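Local structure of Ras-associated and pleckstrin homology domains-containing protein 1 (Homo sapiens, 4GN1) at residues Val50-Val53 against Met58-Ile61; Met86-Lys91 against Val185-Asp190. The protein mediates localized membrane signals, is implicated in regulating lamellipodial dynamics, interacts with RAC1, targets EVL and VASP to the leading edge and negatively regulates cell adhesion. One frame throughout, in Å; residues are numbered along the deposited sequence.

In the fold
Contact 1 is a beta hairpin within the Ras-associating domain; contact 2, whose centre lies about 7 Å away, faces the end of that domain's strand 83-87 and the turn after it toward strand 184-188 of the pleckstrin homology domain. They come in series along the chain, contact 1 closing before contact 2 opens, and 93 residues separate the two segments of contact 2. Strand 58-61 lies between 47-53 and 184-188, so the hairpin of one domain runs edge to edge into a strand of the other. E59 joins the contacts twice, by its carboxylate to R88 and by its backbone to Y187. The two domains thus meet through backbone pairing of strands 58-61 and 184-188 as well as through side chains.

Contact 1. Residues Val50-Val53 against Met58-Ile61; sequences VETV and MERI
With CG set between backbone N and carbonyl carbon in both E51 (chi1 72°) and R60 (chi1 66°), the two side chains rise from the same face of the strand pair and run side by side, each extended beyond CG. Their aliphatic parts touch, E51 CG to R60 CG 4.0 Å, and at the end E51 OE1 meets R60 NE at 3.1 Å. The hydrogen bond in this salt bridge is weak, bent to 131° at the hydrogen. The pair has further holds: W75 bonds to E51 OE2, E66 takes R60 NH1, and a malonate ion, probably from crystallisation, accepts a bond from R60 NH2. The backbone beneath is an antiparallel beta hairpin of the ubiquitin-like Ras-associating domain. E51 and R60 form one hydrogen-bonded pair, E51 N to R60 O and R60 N to E51 O both 3.0 Å; V53 and M58 form the next, V53 N reaching M58 O at 3.0 Å with a weaker return bond. V53 and M58 share the E51 face, where V53 CB packs on M58 CG at 4.2 Å. On the other face V50 CG2 lies 4.0 Å from I61 CG1, V50 CG1 rests against E59 CD, also 4.0 Å, and E59 OE2 forms a salt bridge with R88.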
loop_
_atom_site.group_PDB
_atom_site.type_symbol
_atom_site.label_atom_id
_atom_site.label_comp_id
_atom_site.label_asym_id
_atom_site.label_seq_id
_atom_site.Cartn_x
_atom_site.Cartn_y
_atom_site.Cartn_z
ATOM N N VAL A 50 2.598 -8.770 -6.248
ATOM C CA VAL A 50 3.137 -7.435 -6.249
ATOM C C VAL A 50 3.199 -6.971 -7.702
ATOM O O VAL A 50 3.612 -7.746 -8.580
ATOM C CB VAL A 50 4.559 -7.483 -5.651
ATOM C CG1 VAL A 50 5.224 -6.117 -5.691
ATOM C CG2 VAL A 50 4.538 -8.065 -4.236
ATOM N N GLU A 51 2.782 -5.728 -7.967
ATOM C CA GLU A 51 2.987 -5.135 -9.306
ATOM C C GLU A 51 4.041 -4.048 -9.238
ATOM O O GLU A 51 4.107 -3.322 -8.238
ATOM C CB GLU A 51 1.674 -4.611 -9.941
ATOM C CG GLU A 51 1.075 -3.343 -9.333
ATOM C CD GLU A 51 -0.219 -2.894 -10.002
ATOM O OE1 GLU A 51 -1.017 -2.209 -9.347
ATOM O OE2 GLU A 51 -0.470 -3.221 -11.173
ATOM N N THR A 52 4.894 -3.967 -10.258
ATOM C CA THR A 52 5.740 -2.802 -10.394
ATOM C C THR A 52 5.105 -1.887 -11.437
ATOM O O THR A 52 4.481 -2.381 -12.391
ATOM C CB THR A 52 7.202 -3.125 -10.817
ATOM O OG1 THR A 52 7.226 -3.619 -12.170
ATOM C CG2 THR A 52 7.894 -4.103 -9.839
ATOM N N VAL A 53 5.213 -0.572 -11.232
ATOM C CA VAL A 53 4.900 0.391 -12.283
ATOM C C VAL A 53 6.235 0.854 -12.821
ATOM O O VAL A 53 6.980 1.584 -12.166
ATOM C CB VAL A 53 4.014 1.554 -11.807
ATOM C CG1 VAL A 53 3.724 2.489 -12.966
ATOM C CG2 VAL A 53 2.694 1.016 -11.259
ATOM N N MET A 58 8.224 2.079 -8.962
ATOM C CA MET A 58 7.586 1.879 -7.675
ATOM C C MET A 58 6.795 0.565 -7.684
ATOM O O MET A 58 6.684 -0.098 -8.719
ATOM C CB MET A 58 6.686 3.090 -7.351
ATOM C CG MET A 58 5.583 3.286 -8.374
ATOM S SD MET A 58 4.509 4.697 -8.085
ATOM C CE MET A 58 5.486 5.999 -8.825
ATOM N N GLU A 59 6.226 0.175 -6.552
ATOM C CA GLU A 59 5.529 -1.101 -6.534
ATOM C C GLU A 59 4.482 -1.151 -5.443
ATOM O O GLU A 59 4.613 -0.460 -4.439
ATOM C CB GLU A 59 6.530 -2.235 -6.328
ATOM C CG GLU A 59 7.148 -2.225 -4.944
ATOM C CD GLU A 59 7.991 -3.451 -4.640
ATOM O OE1 GLU A 59 8.630 -4.004 -5.588
ATOM O OE2 GLU A 59 8.020 -3.828 -3.428
ATOM N N ARG A 60 3.441 -1.963 -5.624
ATOM C CA ARG A 60 2.514 -2.190 -4.529
ATOM C C ARG A 60 2.112 -3.640 -4.424
ATOM O O ARG A 60 2.098 -4.382 -5.424
ATOM C CB ARG A 60 1.272 -1.287 -4.638
ATOM C CG ARG A 60 0.336 -1.523 -5.820
ATOM C CD ARG A 60 -0.942 -0.648 -5.724
ATOM N NE ARG A 60 -1.985 -1.111 -6.643
ATOM C CZ ARG A 60 -3.087 -1.776 -6.261
ATOM N NH1 ARG A 60 -3.324 -2.046 -4.978
ATOM N NH2 ARG A 60 -3.969 -2.177 -7.170
ATOM N N ILE A 61 1.804 -4.046 -3.203
ATOM C CA ILE A 61 1.189 -5.329 -2.965
ATOM C C ILE A 61 -0.310 -5.138 -3.157
ATOM O O ILE A 61 -0.917 -4.311 -2.493
ATOM C CB ILE A 61 1.484 -5.821 -1.544
ATOM C CG1 ILE A 61 2.988 -5.880 -1.309
ATOM C CG2 ILE A 61 0.807 -7.172 -1.265
ATOM C CD1 ILE A 61 3.390 -5.620 0.129
#

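Contact 2. Residues Met86-Lys91 against Val185-Asp190; sequences MERIEK and VYYGQD
Y187 projects from strand 184-188 of the pleckstrin homology domain toward R88 and E90, which follow the last strand of the ubiquitin-like Ras-associating domain. From CB, the tyrosine places CG anti to its carbonyl carbon (chi1 -62°), which sends the ring toward the turn. Further out, Y187 CD2 lies 4.1 Å from R88 NH2, and CE2 is almost as near. The guanidinium is inclined 31° to the ring and approaches it obliquely. At the tip, the hydroxyl rests against aliphatic carbon, with Y187 OH 3.8 Å from E90 CG and E90 CB scarcely farther. The two segments bury only about 100 Å² between them, and V232 of helix 225-240 also touches Y187. The two residues that meet Y187 are tied to each other. R88 bends at chi2 and chi3, and E90 at chi2, bringing the guanidinium and carboxylate together in a salt bridge. A second, weak bond joins R88 NH2 to E90 OE1, and R88 NH1 is held by E59, so the guanidinium bonds two acidic groups. The shorter bond to E90, R88 NE to E90 OE2, spans 2.7 Å, nearly straight at the hydrogen (167°), and meets OE2 on its syn side, somewhat out of the carboxylate plane.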
loop_
_atom_site.group_PDB
_atom_site.type_symbol
_atom_site.label_atom_id
_atom_site.label_comp_id
_atom_site.label_asym_id
_atom_site.label_seq_id
_atom_site.Cartn_x
_atom_site.Cartn_y
_atom_site.Cartn_z
ATOM N N MET A 86 5.840 -13.246 -4.350
ATOM C CA MET A 86 6.833 -13.346 -3.259
ATOM C C MET A 86 6.161 -13.161 -1.900
ATOM O O MET A 86 5.089 -12.592 -1.806
ATOM C CB MET A 86 7.931 -12.280 -3.401
ATOM C CG MET A 86 7.405 -10.851 -3.512
ATOM S SD MET A 86 8.678 -9.624 -3.927
ATOM C CE MET A 86 9.988 -10.154 -2.807
ATOM N N GLU A 87 6.803 -13.646 -0.853
ATOM C CA GLU A 87 6.350 -13.405 0.495
ATOM C C GLU A 87 6.609 -11.961 0.842
ATOM O O GLU A 87 7.728 -11.466 0.686
ATOM C CB GLU A 87 7.156 -14.259 1.451
ATOM C CG GLU A 87 6.572 -15.619 1.722
ATOM C CD GLU A 87 7.636 -16.540 2.244
ATOM O OE1 GLU A 87 7.452 -17.073 3.348
ATOM O OE2 GLU A 87 8.677 -16.697 1.546
ATOM N N ARG A 88 5.580 -11.269 1.300
ATOM C CA ARG A 88 5.783 -9.914 1.819
ATOM C C ARG A 88 5.224 -9.828 3.236
ATOM O O ARG A 88 4.026 -10.008 3.450
ATOM C CB ARG A 88 5.149 -8.877 0.885
ATOM C CG ARG A 88 5.762 -8.836 -0.524
ATOM C CD ARG A 88 7.192 -8.312 -0.544
ATOM N NE ARG A 88 7.226 -6.913 -0.127
ATOM C CZ ARG A 88 7.373 -5.872 -0.939
ATOM N NH1 ARG A 88 7.562 -6.053 -2.237
ATOM N NH2 ARG A 88 7.381 -4.647 -0.431
ATOM N N ILE A 89 6.077 -9.586 4.221
ATOM C CA ILE A 89 5.546 -9.452 5.602
ATOM C C ILE A 89 4.717 -8.188 5.766
ATOM O O ILE A 89 3.745 -8.196 6.514
ATOM C CB ILE A 89 6.619 -9.595 6.715
ATOM C CG1 ILE A 89 7.616 -8.428 6.708
ATOM C CG2 ILE A 89 7.294 -10.968 6.601
ATOM C CD1 ILE A 89 8.709 -8.524 7.759
ATOM N N GLU A 90 5.066 -7.139 5.020
ATOM C CA GLU A 90 4.309 -5.895 5.044
ATOM C C GLU A 90 2.793 -6.091 4.894
ATOM O O GLU A 90 2.029 -5.276 5.413
ATOM C CB GLU A 90 4.754 -4.925 3.941
ATOM C CG GLU A 90 6.161 -4.390 4.033
ATOM C CD GLU A 90 7.082 -4.964 2.971
ATOM O OE1 GLU A 90 8.097 -4.310 2.671
ATOM O OE2 GLU A 90 6.806 -6.052 2.431
ATOM N N LYS A 91 2.350 -7.137 4.180
ATOM C CA LYS A 91 0.914 -7.233 3.826
ATOM C C LYS A 91 0.004 -7.358 5.047
ATOM O O LYS A 91 -0.991 -6.654 5.153
ATOM C CB LYS A 91 0.615 -8.352 2.792
ATOM C CG LYS A 91 -0.864 -8.395 2.380
ATOM C CD LYS A 91 -1.188 -9.357 1.225
ATOM C CE LYS A 91 -1.020 -10.843 1.599
ATOM N NZ LYS A 91 -1.405 -11.764 0.494
ATOM N N VAL A 185 -1.683 3.280 -3.198
ATOM C CA VAL A 185 -0.485 3.697 -2.523
ATOM C C VAL A 185 0.586 2.680 -2.880
ATOM O O VAL A 185 0.303 1.494 -2.985
ATOM C CB VAL A 185 -0.696 3.911 -0.981
ATOM C CG1 VAL A 185 -1.181 2.659 -0.253
ATOM C CG2 VAL A 185 0.581 4.397 -0.332
ATOM N N TYR A 186 1.801 3.159 -3.101
ATOM C CA TYR A 186 2.902 2.320 -3.586
ATOM C C TYR A 186 4.105 2.605 -2.719
ATOM O O TYR A 186 4.135 3.626 -2.025
ATOM C CB TYR A 186 3.242 2.677 -5.039
ATOM C CG TYR A 186 2.042 2.681 -5.974
ATOM C CD1 TYR A 186 1.055 3.657 -5.864
ATOM C CD2 TYR A 186 1.892 1.699 -6.969
ATOM C CE1 TYR A 186 -0.038 3.656 -6.690
ATOM C CE2 TYR A 186 0.784 1.688 -7.807
ATOM C CZ TYR A 186 -0.175 2.677 -7.662
ATOM O OH TYR A 186 -1.292 2.720 -8.484
ATOM N N TYR A 187 5.088 1.707 -2.757
ATOM C CA TYR A 187 6.445 1.998 -2.285
ATOM C C TYR A 187 7.315 2.385 -3.458
ATOM O O TYR A 187 7.293 1.721 -4.494
ATOM C CB TYR A 187 7.077 0.781 -1.636
ATOM C CG TYR A 187 6.367 0.268 -0.410
ATOM C CD1 TYR A 187 6.472 0.933 0.819
ATOM C CD2 TYR A 187 5.602 -0.907 -0.464
ATOM C CE1 TYR A 187 5.836 0.449 1.948
ATOM C CE2 TYR A 187 4.959 -1.399 0.672
ATOM C CZ TYR A 187 5.075 -0.712 1.866
ATOM O OH TYR A 187 4.433 -1.185 2.990
ATOM N N GLY A 188 8.086 3.455 -3.298
ATOM C CA GLY A 188 9.088 3.842 -4.288
ATOM C C GLY A 188 10.361 3.056 -4.062
ATOM O O GLY A 188 10.701 2.729 -2.922
ATOM N N GLN A 189 11.058 2.746 -5.158
ATOM C CA GLN A 189 12.290 1.953 -5.110
ATOM C C GLN A 189 13.479 2.806 -5.445
ATOM O O GLN A 189 13.596 3.286 -6.586
ATOM C CB GLN A 189 12.230 0.763 -6.084
ATOM C CG GLN A 189 11.181 -0.278 -5.720
ATOM C CD GLN A 189 11.106 -0.470 -4.210
ATOM O OE1 GLN A 189 12.119 -0.770 -3.544
ATOM N NE2 GLN A 189 9.910 -0.269 -3.652
ATOM N N ASP A 190 14.354 3.000 -4.457
ATOM C CA ASP A 190 15.612 3.701 -4.674
ATOM C C ASP A 190 15.385 5.165 -5.095
ATOM O O ASP A 190 16.026 5.692 -6.005
ATOM C CB ASP A 190 16.472 2.946 -5.696
ATOM C CG ASP A 190 17.881 3.511 -5.800
ATOM O OD1 ASP A 190 18.385 3.625 -6.938
ATOM O OD2 ASP A 190 18.470 3.877 -4.750
#